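Soluble lytic murein transglycosylase (Pseudomonas aeruginosa, PDB 5OHU) turns over bacterial cell-wall peptidoglycan as a lytic transglycosylase, acting both exolytically and endolytically on the glycan strands. Local coordinates at residues Q30-Y34 against A55-L61; S46-M50 against L65-E69; L70-L74 against L98-W102; R427-H431 against F455-S460. All coordinates share one frame; numbering follows the deposited sequence.

Contact 1: residues Q30-Y34 against A55-L61; sequences QRRLY and ALRDYPL
Arg31, Leu33 and Tyr34, at the start of helix 33-41, pack on the loop 55-61, which joins helices 47-52 and 62-72 in the N-terminal part of the helical ring. No hydrogen bond crosses the contact. Leu56 spreads its methyl groups between Arg31 and Leu33. CD2 of Leu56 meets CD of Arg31 at 3.6 Å. CD1 of Leu56 meets CB of Leu33 at the same distance. Leu33 CD1 lies 3.5 Å from Ala55 CB, a tight fit. In Arg31, chi1 of 51° sets CG between backbone N and carbonyl carbon and brings CD 3.5 Å from Tyr59 CB. The bend at chi3 then turns the guanidinium along the loop. Its plane is tilted only 17° from the Tyr59 ring, and Leu56 CA sits at the guanidinium edge. Arg31 NH2 is 5.2 Å from Asp58 OD2, so any attraction acts without contact.

Tyr59 crosses Tyr34 at about a right angle. Its CE2 lies over one face of the Tyr34 ring, near the rim, 3.3 Å from Tyr34 CG. The ring planes meet obliquely at 56°. Farther along the same ring, Leu61 CB comes within 3.4 Å of Tyr34 CE1. The Tyr34 hydroxyl is hydrogen-bonded to Lys38, and Tyr59 OH makes a weak hydrogen bond to Glu415. Leu61 also touches Glu415 and Phe416 of helix 408-418. The contact thus sits where the N-terminal helices meet the L domain, consistent with the closed helical ring known from Slt70.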
loop_
_atom_site.group_PDB
_atom_site.type_symbol
_atom_site.label_atom_id
_atom_site.label_comp_id
_atom_site.label_asym_id
_atom_site.label_seq_id
_atom_site.Cartn_x
_atom_site.Cartn_y
_atom_site.Cartn_z
ATOM N N GLN A 30 12.686 41.537 1.482
ATOM C CA GLN A 30 13.197 40.171 1.377
ATOM C C GLN A 30 13.874 39.827 2.699
ATOM O O GLN A 30 15.100 39.775 2.824
ATOM C CB GLN A 30 14.144 40.035 0.197
ATOM C CG GLN A 30 14.662 38.631 -0.001
ATOM C CD GLN A 30 15.474 38.504 -1.266
ATOM O OE1 GLN A 30 15.737 39.498 -1.949
ATOM N NE2 GLN A 30 15.877 37.281 -1.592
ATOM N N ARG A 31 13.036 39.596 3.707
ATOM C CA ARG A 31 13.486 39.281 5.056
ATOM C C ARG A 31 14.433 38.085 5.082
ATOM O O ARG A 31 14.049 36.959 4.733
ATOM C CB ARG A 31 12.271 39.027 5.950
ATOM C CG ARG A 31 11.284 38.033 5.370
ATOM C CD ARG A 31 9.950 38.094 6.075
ATOM N NE ARG A 31 9.181 39.259 5.665
ATOM C CZ ARG A 31 8.227 39.820 6.398
ATOM N NH1 ARG A 31 7.581 40.883 5.936
ATOM N NH2 ARG A 31 7.924 39.325 7.593
ATOM N N ARG A 32 15.680 38.324 5.489
ATOM C CA ARG A 32 16.668 37.261 5.587
ATOM C C ARG A 32 17.089 36.995 7.035
ATOM O O ARG A 32 18.076 36.289 7.290
ATOM C CB ARG A 32 17.851 37.578 4.677
ATOM C CG ARG A 32 18.858 36.459 4.569
ATOM C CD ARG A 32 18.253 35.048 4.409
ATOM N NE ARG A 32 17.151 34.885 3.448
ATOM C CZ ARG A 32 15.858 34.715 3.736
ATOM N NH1 ARG A 32 15.453 34.611 4.993
ATOM N NH2 ARG A 32 14.983 34.574 2.743
ATOM N N LEU A 33 16.338 37.524 8.000
ATOM C CA LEU A 33 16.534 37.137 9.391
ATOM C C LEU A 33 16.374 35.639 9.591
ATOM O O LEU A 33 16.912 35.086 10.558
ATOM C CB LEU A 33 15.537 37.879 10.272
ATOM C CG LEU A 33 15.452 39.370 9.974
ATOM C CD1 LEU A 33 14.143 39.930 10.475
ATOM C CD2 LEU A 33 16.624 40.086 10.618
ATOM N N TYR A 34 15.649 34.978 8.687
ATOM C CA TYR A 34 15.315 33.572 8.866
ATOM C C TYR A 34 16.542 32.676 8.717
ATOM O O TYR A 34 16.804 31.833 9.582
ATOM C CB TYR A 34 14.198 33.197 7.892
ATOM C CG TYR A 34 13.838 31.745 7.879
ATOM C CD1 TYR A 34 12.981 31.198 8.832
ATOM C CD2 TYR A 34 14.375 30.912 6.931
ATOM C CE1 TYR A 34 12.667 29.853 8.818
ATOM C CE2 TYR A 34 14.067 29.560 6.912
ATOM C CZ TYR A 34 13.214 29.043 7.861
ATOM O OH TYR A 34 12.886 27.716 7.826
ATOM N N ALA A 55 9.865 40.657 13.932
ATOM C CA ALA A 55 10.212 40.964 12.550
ATOM C C ALA A 55 9.933 39.818 11.587
ATOM O O ALA A 55 10.071 40.007 10.374
ATOM C CB ALA A 55 11.685 41.343 12.452
ATOM N N LEU A 56 9.565 38.636 12.085
ATOM C CA LEU A 56 9.281 37.503 11.211
ATOM C C LEU A 56 7.934 36.856 11.512
ATOM O O LEU A 56 7.694 35.726 11.078
ATOM C CB LEU A 56 10.393 36.454 11.299
ATOM C CG LEU A 56 11.730 36.810 10.645
ATOM C CD1 LEU A 56 12.740 35.706 10.885
ATOM C CD2 LEU A 56 11.545 37.043 9.165
ATOM N N ARG A 57 7.041 37.538 12.232
ATOM C CA ARG A 57 5.753 36.919 12.523
ATOM C C ARG A 57 4.900 36.757 11.263
ATOM O O ARG A 57 3.856 36.093 11.309
ATOM C CB ARG A 57 5.018 37.713 13.621
ATOM C CG ARG A 57 3.688 37.075 14.086
ATOM C CD ARG A 57 3.566 36.876 15.601
ATOM N NE ARG A 57 3.977 38.046 16.381
ATOM C CZ ARG A 57 4.608 37.995 17.553
ATOM N NH1 ARG A 57 4.927 39.137 18.176
ATOM N NH2 ARG A 57 4.911 36.808 18.082
ATOM N N ASP A 58 5.333 37.307 10.129
ATOM C CA ASP A 58 4.615 37.117 8.878
ATOM C C ASP A 58 5.304 36.168 7.910
ATOM O O ASP A 58 4.635 35.642 7.014
ATOM C CB ASP A 58 4.378 38.466 8.180
ATOM C CG ASP A 58 3.092 39.135 8.635
ATOM O OD1 ASP A 58 2.382 38.549 9.482
ATOM O OD2 ASP A 58 2.786 40.239 8.143
ATOM N N TYR A 59 6.603 35.928 8.068
ATOM C CA TYR A 59 7.292 34.967 7.212
ATOM C C TYR A 59 6.764 33.560 7.487
ATOM O O TYR A 59 6.677 33.151 8.654
ATOM C CB TYR A 59 8.797 35.035 7.445
ATOM C CG TYR A 59 9.628 34.224 6.474
ATOM C CD1 TYR A 59 9.643 34.525 5.118
ATOM C CD2 TYR A 59 10.416 33.171 6.918
ATOM C CE1 TYR A 59 10.413 33.783 4.225
ATOM C CE2 TYR A 59 11.187 32.432 6.038
ATOM C CZ TYR A 59 11.183 32.742 4.693
ATOM O OH TYR A 59 11.951 32.005 3.825
ATOM N N PRO A 60 6.392 32.800 6.451
ATOM C CA PRO A 60 5.679 31.533 6.685
ATOM C C PRO A 60 6.507 30.451 7.361
ATOM O O PRO A 60 5.930 29.622 8.074
ATOM C CB PRO A 60 5.250 31.110 5.272
ATOM C CG PRO A 60 5.166 32.391 4.515
ATOM C CD PRO A 60 6.287 33.242 5.050
ATOM N N LEU A 61 7.824 30.414 7.161
ATOM C CA LEU A 61 8.646 29.369 7.765
ATOM C C LEU A 61 8.987 29.625 9.236
ATOM O O LEU A 61 9.566 28.744 9.884
ATOM C CB LEU A 61 9.937 29.202 6.963
ATOM C CG LEU A 61 9.768 28.849 5.483
ATOM C CD1 LEU A 61 11.106 28.436 4.916
ATOM C CD2 LEU A 61 8.725 27.736 5.300
#

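Contact 2: residues S46-M50 against L65-E69; sequences SAPYM and LAYDE
The Tyr49 ring has the backbone carbon C of Leu65 over one face. Ala66 N and Glu69 CG approach it obliquely. CD1 of the ring lies 3.7 Å from Leu65 CB, and the two side chains run past each other in opposite directions. Beyond the ring, Tyr49 OH is 3.2 Å from Ala66 CB. The Glu69 chain crosses Tyr49 at about a right angle, with CG 3.8 Å from Tyr49 CD2. The Glu69 carboxylate is nevertheless tilted only 23° from the ring plane. Its chain is bent at chi2 (-85°), which turns the carboxylate toward Ser46 and Met50.

This is helix-to-helix packing in the all-helical N-terminal part of the ring: the start of helix 47-52 sits against helix 62-72. Tyr49 also touches Leu41 of helix 33-41, so its ring joins three helices.

At the other end of the contact, Ser46 CB lies 3.6 Å from Glu69 CG. The bend of Met50 at chi2 brings SD to 3.9 Å from Glu69 OE2. No hydrogen bond links the segments. Glu69 is a buried residue, and its OE2 forms a salt bridge with Arg73 NE, just past the end of the helix.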
loop_
_atom_site.group_PDB
_atom_site.type_symbol
_atom_site.label_atom_id
_atom_site.label_comp_id
_atom_site.label_asym_id
_atom_site.label_seq_id
_atom_site.Cartn_x
_atom_site.Cartn_y
_atom_site.Cartn_z
ATOM N N SER A 46 20.135 30.302 20.290
ATOM C CA SER A 46 18.766 30.754 20.084
ATOM C C SER A 46 18.602 32.274 20.168
ATOM O O SER A 46 17.479 32.766 20.036
ATOM C CB SER A 46 17.827 30.067 21.090
ATOM O OG SER A 46 18.085 30.442 22.432
ATOM N N ALA A 47 19.682 33.037 20.361
ATOM C CA ALA A 47 19.517 34.481 20.532
ATOM C C ALA A 47 19.011 35.172 19.267
ATOM O O ALA A 47 18.047 35.956 19.364
ATOM C CB ALA A 47 20.822 35.104 21.045
ATOM N N PRO A 48 19.589 34.958 18.074
ATOM C CA PRO A 48 19.033 35.643 16.889
ATOM C C PRO A 48 17.562 35.339 16.646
ATOM O O PRO A 48 16.802 36.248 16.290
ATOM C CB PRO A 48 19.924 35.143 15.741
ATOM C CG PRO A 48 21.203 34.795 16.391
ATOM C CD PRO A 48 20.826 34.226 17.737
ATOM N N TYR A 49 17.131 34.092 16.841
ATOM C CA TYR A 49 15.728 33.765 16.611
ATOM C C TYR A 49 14.804 34.605 17.497
ATOM O O TYR A 49 13.820 35.173 17.009
ATOM C CB TYR A 49 15.481 32.270 16.826
ATOM C CG TYR A 49 14.053 31.991 17.215
ATOM C CD1 TYR A 49 13.023 32.080 16.283
ATOM C CD2 TYR A 49 13.724 31.699 18.530
ATOM C CE1 TYR A 49 11.706 31.866 16.653
ATOM C CE2 TYR A 49 12.414 31.482 18.908
ATOM C CZ TYR A 49 11.409 31.564 17.972
ATOM O OH TYR A 49 10.111 31.342 18.381
ATOM N N MET A 50 15.099 34.689 18.808
ATOM C CA MET A 50 14.253 35.486 19.703
ATOM C C MET A 50 14.247 36.948 19.316
ATOM O O MET A 50 13.249 37.637 19.543
ATOM C CB MET A 50 14.689 35.400 21.166
ATOM C CG MET A 50 15.228 34.081 21.631
ATOM S SD MET A 50 13.915 32.866 21.906
ATOM C CE MET A 50 12.654 33.802 22.728
ATOM N N LEU A 65 11.421 27.612 13.096
ATOM C CA LEU A 65 12.449 28.010 14.055
ATOM C C LEU A 65 11.904 27.985 15.475
ATOM O O LEU A 65 12.547 27.457 16.388
ATOM C CB LEU A 65 12.995 29.393 13.718
ATOM C CG LEU A 65 13.617 29.528 12.325
ATOM C CD1 LEU A 65 14.185 30.941 12.135
ATOM C CD2 LEU A 65 14.695 28.473 12.102
ATOM N N ALA A 66 10.726 28.580 15.676
ATOM C CA ALA A 66 10.020 28.439 16.941
ATOM C C ALA A 66 9.960 26.983 17.380
ATOM O O ALA A 66 10.191 26.666 18.551
ATOM C CB ALA A 66 8.610 29.014 16.810
ATOM N N TYR A 67 9.658 26.080 16.449
ATOM C CA TYR A 67 9.541 24.671 16.796
ATOM C C TYR A 67 10.871 24.114 17.285
ATOM O O TYR A 67 10.921 23.384 18.278
ATOM C CB TYR A 67 9.036 23.884 15.589
ATOM C CG TYR A 67 8.954 22.400 15.817
ATOM C CD1 TYR A 67 10.068 21.584 15.641
ATOM C CD2 TYR A 67 7.765 21.809 16.206
ATOM C CE1 TYR A 67 9.994 20.219 15.841
ATOM C CE2 TYR A 67 7.684 20.452 16.416
ATOM C CZ TYR A 67 8.803 19.659 16.230
ATOM O OH TYR A 67 8.709 18.301 16.426
ATOM N N ASP A 68 11.959 24.413 16.576
ATOM C CA ASP A 68 13.256 23.889 16.991
ATOM C C ASP A 68 13.655 24.448 18.349
ATOM O O ASP A 68 14.127 23.717 19.226
ATOM C CB ASP A 68 14.323 24.209 15.944
ATOM C CG ASP A 68 14.004 23.626 14.584
ATOM O OD1 ASP A 68 13.414 22.528 14.517
ATOM O OD2 ASP A 68 14.345 24.276 13.574
ATOM N N GLU A 69 13.456 25.748 18.543
ATOM C CA GLU A 69 13.869 26.376 19.791
ATOM C C GLU A 69 13.086 25.817 20.972
ATOM O O GLU A 69 13.664 25.492 22.016
ATOM C CB GLU A 69 13.699 27.884 19.676
ATOM C CG GLU A 69 14.590 28.682 20.602
ATOM C CD GLU A 69 13.991 28.858 21.978
ATOM O OE1 GLU A 69 12.762 28.673 22.116
ATOM O OE2 GLU A 69 14.752 29.183 22.917
#

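Contact 3: residues L70-L74 against L98-W102; sequences LTHRL and LKLRW
Leu74 inserts its two methyl groups between Leu98, Arg101 and Trp102. CD1 touches Leu98 CD1 at 3.8 Å and, more loosely, Trp102 CD1. CD2 lies 3.7 Å from Arg101 CB and 3.8 Å from the backbone N of Trp102. The Leu74 side chain stands at about a right angle to Arg101 and to Trp102. Its CG is anti to the backbone N (chi1 176°), which directs the branch toward helix 95-108. One turn back, Leu70 CD2 meets Leu98 CD2 at 4.2 Å.

A water bridges the polar groups beside this core. It donates to Thr71 OG1 at 3.0 Å and accepts from Arg101 NH1 at 2.9 Å. The extended chain of Arg101, from CG to NE, carries NH1 to within 3.7 Å of Thr71 CG2.

The contact joins the end of helix 62-72 to helix 95-108 in the alpha-superhelix of the ring. Helix 79-88 comes between them in the chain and packs against both: its Phe85 touches Leu70 and Leu98, and its Val82 touches Trp102.

In the next shell, Thr71 OG1 is hydrogen-bonded to Tyr67 O one turn earlier, which orients it for the water. The Trp102 ring meets Tyr118 edge-to-face. Arg73 forms a salt bridge with Glu81, tying the end of helix 62-72 to helix 79-88.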
loop_
_atom_site.group_PDB
_atom_site.type_symbol
_atom_site.label_atom_id
_atom_site.label_comp_id
_atom_site.label_asym_id
_atom_site.label_seq_id
_atom_site.Cartn_x
_atom_site.Cartn_y
_atom_site.Cartn_z
ATOM N N LEU A 70 11.774 25.664 20.815
ATOM C CA LEU A 70 10.974 25.109 21.898
ATOM C C LEU A 70 11.370 23.667 22.188
ATOM O O LEU A 70 11.445 23.256 23.353
ATOM C CB LEU A 70 9.489 25.199 21.550
ATOM C CG LEU A 70 8.532 24.765 22.661
ATOM C CD1 LEU A 70 8.758 25.653 23.887
ATOM C CD2 LEU A 70 7.084 24.827 22.194
ATOM N N THR A 71 11.641 22.886 21.140
ATOM C CA THR A 71 11.972 21.478 21.335
ATOM C C THR A 71 13.269 21.336 22.125
ATOM O O THR A 71 13.373 20.492 23.027
ATOM C CB THR A 71 12.055 20.790 19.976
ATOM O OG1 THR A 71 10.748 20.778 19.402
ATOM C CG2 THR A 71 12.546 19.335 20.106
ATOM N N HIS A 72 14.243 22.204 21.847
ATOM C CA HIS A 72 15.527 22.114 22.531
ATOM C C HIS A 72 15.388 22.318 24.038
ATOM O O HIS A 72 16.042 21.622 24.818
ATOM C CB HIS A 72 16.518 23.123 21.953
ATOM C CG HIS A 72 17.841 23.099 22.646
ATOM N ND1 HIS A 72 18.624 21.965 22.706
ATOM C CD2 HIS A 72 18.497 24.049 23.355
ATOM C CE1 HIS A 72 19.717 22.225 23.400
ATOM N NE2 HIS A 72 19.665 23.482 23.805
ATOM N N ARG A 73 14.562 23.274 24.477
ATOM C CA ARG A 73 14.411 23.540 25.903
ATOM C C ARG A 73 13.078 23.038 26.437
ATOM O O ARG A 73 12.546 23.573 27.415
ATOM C CB ARG A 73 14.587 25.025 26.210
ATOM C CG ARG A 73 13.726 25.935 25.420
ATOM C CD ARG A 73 13.884 27.364 25.932
ATOM N NE ARG A 73 13.059 28.266 25.144
ATOM C CZ ARG A 73 11.766 28.474 25.366
ATOM N NH1 ARG A 73 11.155 27.860 26.375
ATOM N NH2 ARG A 73 11.090 29.303 24.582
ATOM N N LEU A 74 12.553 21.984 25.827
ATOM C CA LEU A 74 11.204 21.552 26.153
ATOM C C LEU A 74 11.097 21.083 27.603
ATOM O O LEU A 74 10.052 21.265 28.241
ATOM C CB LEU A 74 10.782 20.462 25.171
ATOM C CG LEU A 74 9.422 19.819 25.414
ATOM C CD1 LEU A 74 8.365 20.816 24.991
ATOM C CD2 LEU A 74 9.311 18.570 24.579
ATOM N N LEU A 98 6.449 16.805 18.671
ATOM C CA LEU A 98 6.440 17.676 19.835
ATOM C C LEU A 98 5.449 17.182 20.880
ATOM O O LEU A 98 5.733 17.235 22.083
ATOM C CB LEU A 98 6.124 19.114 19.415
ATOM C CG LEU A 98 5.891 20.140 20.538
ATOM C CD1 LEU A 98 7.047 20.168 21.526
ATOM C CD2 LEU A 98 5.624 21.533 19.984
ATOM N N LYS A 99 4.279 16.692 20.455
ATOM C CA LYS A 99 3.311 16.238 21.452
ATOM C C LYS A 99 3.788 14.966 22.125
ATOM O O LYS A 99 3.621 14.798 23.340
ATOM C CB LYS A 99 1.938 16.013 20.824
ATOM C CG LYS A 99 1.300 17.273 20.234
ATOM C CD LYS A 99 -0.167 17.013 19.830
ATOM C CE LYS A 99 -1.058 16.766 21.064
ATOM N NZ LYS A 99 -2.540 16.743 20.746
ATOM N N LEU A 100 4.384 14.058 21.348
ATOM C CA LEU A 100 4.943 12.842 21.922
ATOM C C LEU A 100 5.937 13.167 23.029
ATOM O O LEU A 100 5.823 12.667 24.158
ATOM C CB LEU A 100 5.614 12.014 20.826
ATOM C CG LEU A 100 6.397 10.801 21.301
ATOM C CD1 LEU A 100 5.471 9.798 21.938
ATOM C CD2 LEU A 100 7.171 10.177 20.124
ATOM N N ARG A 101 6.900 14.035 22.726
ATOM C CA ARG A 101 7.937 14.390 23.691
ATOM C C ARG A 101 7.361 15.092 24.915
ATOM O O ARG A 101 7.711 14.768 26.053
ATOM C CB ARG A 101 8.959 15.285 23.013
ATOM C CG ARG A 101 9.990 14.513 22.305
ATOM C CD ARG A 101 10.560 15.313 21.196
ATOM N NE ARG A 101 11.364 14.432 20.365
ATOM C CZ ARG A 101 11.918 14.789 19.221
ATOM N NH1 ARG A 101 11.727 16.015 18.768
ATOM N NH2 ARG A 101 12.631 13.902 18.543
ATOM N N TRP A 102 6.481 16.061 24.698
ATOM C CA TRP A 102 5.889 16.773 25.824
ATOM C C TRP A 102 5.025 15.849 26.683
ATOM O O TRP A 102 5.175 15.814 27.910
ATOM C CB TRP A 102 5.086 17.952 25.313
ATOM C CG TRP A 102 4.624 18.836 26.375
ATOM C CD1 TRP A 102 5.370 19.368 27.378
ATOM C CD2 TRP A 102 3.291 19.313 26.562
ATOM N NE1 TRP A 102 4.579 20.140 28.192
ATOM C CE2 TRP A 102 3.299 20.130 27.704
ATOM C CE3 TRP A 102 2.089 19.118 25.876
ATOM C CZ2 TRP A 102 2.152 20.764 28.176
ATOM C CZ3 TRP A 102 0.960 19.749 26.335
ATOM C CH2 TRP A 102 0.996 20.566 27.473
HETATM O O HOH W 1 9.680 18.015 18.985
#

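Contact 4: residues R427-H431 against F455-S460; sequences REWYH and FPAIRS
Trp429 and Pro456 have the nearest CA atoms between segments 427-431 and 455-460, two helical segments that run nearly parallel, at 6°, with axes 11.1 Å apart. Both fall within the L-domain family, which is grouped with the tetratricopeptide-repeat families. Helix 438-450 connects them in sequence and packs against both, as in an alpha-alpha superhelix.

Tyr430 has the largest share of the contact. With CG anti to the carbonyl carbon, beside the backbone N, its ring comes across to the second helix. Arg459 crosses over one face of this ring. Its CD is 3.5 Å from Tyr430 CE1 and makes a CH-pi contact. The guanidinium follows as a cation-pi partner, with Arg459 CZ 4.4 Å from the centroid of the Tyr430 ring and 11° off the ring normal. The two planes are inclined by 36°, so the group is tilted over the ring. The extended Arg459 chain, from CG to NE, carries it there. Pro456 CA lies at the Tyr430 edge. The phenol oxygen ends against Phe455, with Tyr430 OH 3.3 Å from Phe455 CD2. The Phe455 side chain also touches Ala505 and Met507.

Deeper in the contact, Trp429 CD1 rests 3.9 Å from Pro456 CB, the side chains at about a right angle. Gln444 of helix 438-450 binds both sides, accepting from Ser460 OG through OE1 and donating to Trp429 O through NE2. A water in the plane of the indole accepts from Trp429 NE1 at 2.9 Å and donates to Ser460 OG at 2.6 Å.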
loop_
_atom_site.group_PDB
_atom_site.type_symbol
_atom_site.label_atom_id
_atom_site.label_comp_id
_atom_site.label_asym_id
_atom_site.label_seq_id
_atom_site.Cartn_x
_atom_site.Cartn_y
_atom_site.Cartn_z
ATOM N N ARG A 427 6.494 17.487 2.191
ATOM C CA ARG A 427 5.872 17.083 3.448
ATOM C C ARG A 427 4.746 18.035 3.840
ATOM O O ARG A 427 3.672 17.589 4.256
ATOM C CB ARG A 427 6.912 16.988 4.565
ATOM C CG ARG A 427 6.345 16.345 5.818
ATOM C CD ARG A 427 7.342 16.283 6.962
ATOM N NE ARG A 427 8.498 15.447 6.658
ATOM C CZ ARG A 427 9.708 15.921 6.380
ATOM N NH1 ARG A 427 9.922 17.229 6.379
ATOM N NH2 ARG A 427 10.705 15.085 6.116
ATOM N N GLU A 428 4.966 19.346 3.715
ATOM C CA GLU A 428 3.873 20.294 3.910
ATOM C C GLU A 428 2.703 19.949 3.009
ATOM O O GLU A 428 1.548 19.845 3.452
ATOM C CB GLU A 428 4.339 21.721 3.612
ATOM C CG GLU A 428 5.142 22.389 4.716
ATOM C CD GLU A 428 4.324 22.703 5.972
ATOM O OE1 GLU A 428 4.957 23.091 6.988
ATOM O OE2 GLU A 428 3.069 22.571 5.951
ATOM N N TRP A 429 3.001 19.766 1.722
ATOM C CA TRP A 429 1.959 19.544 0.731
ATOM C C TRP A 429 1.125 18.320 1.080
ATOM O O TRP A 429 -0.108 18.368 1.043
ATOM C CB TRP A 429 2.610 19.393 -0.639
ATOM C CG TRP A 429 1.772 19.815 -1.771
ATOM C CD1 TRP A 429 1.030 19.011 -2.587
ATOM C CD2 TRP A 429 1.596 21.156 -2.247
ATOM N NE1 TRP A 429 0.390 19.774 -3.538
ATOM C CE2 TRP A 429 0.722 21.093 -3.354
ATOM C CE3 TRP A 429 2.075 22.403 -1.836
ATOM C CZ2 TRP A 429 0.334 22.228 -4.065
ATOM C CZ3 TRP A 429 1.691 23.530 -2.540
ATOM C CH2 TRP A 429 0.827 23.434 -3.645
ATOM N N TYR A 430 1.786 17.217 1.439
ATOM C CA TYR A 430 1.083 15.962 1.714
ATOM C C TYR A 430 0.325 16.020 3.030
ATOM O O TYR A 430 -0.775 15.473 3.136
ATOM C CB TYR A 430 2.062 14.785 1.750
ATOM C CG TYR A 430 2.709 14.446 0.425
ATOM C CD1 TYR A 430 2.259 15.013 -0.767
ATOM C CD2 TYR A 430 3.774 13.557 0.369
ATOM C CE1 TYR A 430 2.863 14.703 -1.978
ATOM C CE2 TYR A 430 4.378 13.234 -0.831
ATOM C CZ TYR A 430 3.923 13.807 -2.000
ATOM O OH TYR A 430 4.542 13.469 -3.181
ATOM N N HIS A 431 0.916 16.635 4.057
ATOM C CA HIS A 431 0.221 16.748 5.332
ATOM C C HIS A 431 -1.025 17.610 5.190
ATOM O O HIS A 431 -2.107 17.231 5.653
ATOM C CB HIS A 431 1.160 17.300 6.408
ATOM C CG HIS A 431 0.535 17.399 7.766
ATOM N ND1 HIS A 431 0.252 16.293 8.539
ATOM C CD2 HIS A 431 0.135 18.475 8.489
ATOM C CE1 HIS A 431 -0.292 16.683 9.679
ATOM N NE2 HIS A 431 -0.376 18.001 9.672
ATOM N N PHE A 455 3.884 14.394 -9.575
ATOM C CA PHE A 455 3.358 13.420 -8.617
ATOM C C PHE A 455 2.504 14.066 -7.535
ATOM O O PHE A 455 1.394 13.565 -7.280
ATOM C CB PHE A 455 4.488 12.584 -8.017
ATOM C CG PHE A 455 4.012 11.551 -7.038
ATOM C CD1 PHE A 455 2.936 10.730 -7.350
ATOM C CD2 PHE A 455 4.630 11.404 -5.809
ATOM C CE1 PHE A 455 2.485 9.783 -6.449
ATOM C CE2 PHE A 455 4.191 10.461 -4.907
ATOM C CZ PHE A 455 3.116 9.647 -5.222
ATOM N N PRO A 456 2.932 15.136 -6.853
ATOM C CA PRO A 456 1.992 15.813 -5.939
ATOM C C PRO A 456 0.658 16.130 -6.601
ATOM O O PRO A 456 -0.399 15.900 -6.006
ATOM C CB PRO A 456 2.757 17.080 -5.533
ATOM C CG PRO A 456 4.189 16.692 -5.633
ATOM C CD PRO A 456 4.269 15.764 -6.820
ATOM N N ALA A 457 0.686 16.642 -7.832
ATOM C CA ALA A 457 -0.550 16.935 -8.546
ATOM C C ALA A 457 -1.360 15.667 -8.794
ATOM O O ALA A 457 -2.574 15.641 -8.550
ATOM C CB ALA A 457 -0.231 17.645 -9.864
ATOM N N ILE A 458 -0.702 14.605 -9.277
ATOM C CA ILE A 458 -1.378 13.325 -9.493
ATOM C C ILE A 458 -1.951 12.797 -8.181
ATOM O O ILE A 458 -3.086 12.307 -8.130
ATOM C CB ILE A 458 -0.399 12.315 -10.127
ATOM C CG1 ILE A 458 -0.153 12.648 -11.608
ATOM C CG2 ILE A 458 -0.893 10.867 -9.927
ATOM C CD1 ILE A 458 1.098 12.001 -12.189
ATOM N N ARG A 459 -1.169 12.888 -7.101
ATOM C CA ARG A 459 -1.623 12.416 -5.796
ATOM C C ARG A 459 -2.881 13.160 -5.340
ATOM O O ARG A 459 -3.851 12.543 -4.890
ATOM C CB ARG A 459 -0.484 12.566 -4.789
ATOM C CG ARG A 459 -0.742 12.010 -3.410
ATOM C CD ARG A 459 0.515 12.167 -2.568
ATOM N NE ARG A 459 0.263 11.998 -1.142
ATOM C CZ ARG A 459 0.402 10.851 -0.487
ATOM N NH1 ARG A 459 0.792 9.757 -1.133
ATOM N NH2 ARG A 459 0.150 10.796 0.815
ATOM N N SER A 460 -2.897 14.488 -5.483
ATOM C CA SER A 460 -4.046 15.263 -5.021
ATOM C C SER A 460 -5.286 14.957 -5.850
ATOM O O SER A 460 -6.365 14.696 -5.305
ATOM C CB SER A 460 -3.736 16.759 -5.075
ATOM O OG SER A 460 -2.748 17.105 -4.131
HETATM O O HOH W 2 -1.267 18.598 -5.588
#

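How the contacts relate
Contacts 1, 2 and 3 form a chain of neighbours at the N-terminal end of the ring. Contacts 1 and 2 have centres 12 Å apart, their segments alternate along the sequence, and they touch through Tyr34 and Leu65. Contacts 2 and 3 follow in series, 13 Å between centres, and share helix 62-72. Contact 4 comes much later in the chain, in the L domain. Its centre is 25 Å from that of contact 1, yet their nearest atoms are only about 6 Å apart without touching. Residues distant in sequence are thus brought close, consistent with a helical ring whose N-terminal end meets the L domain.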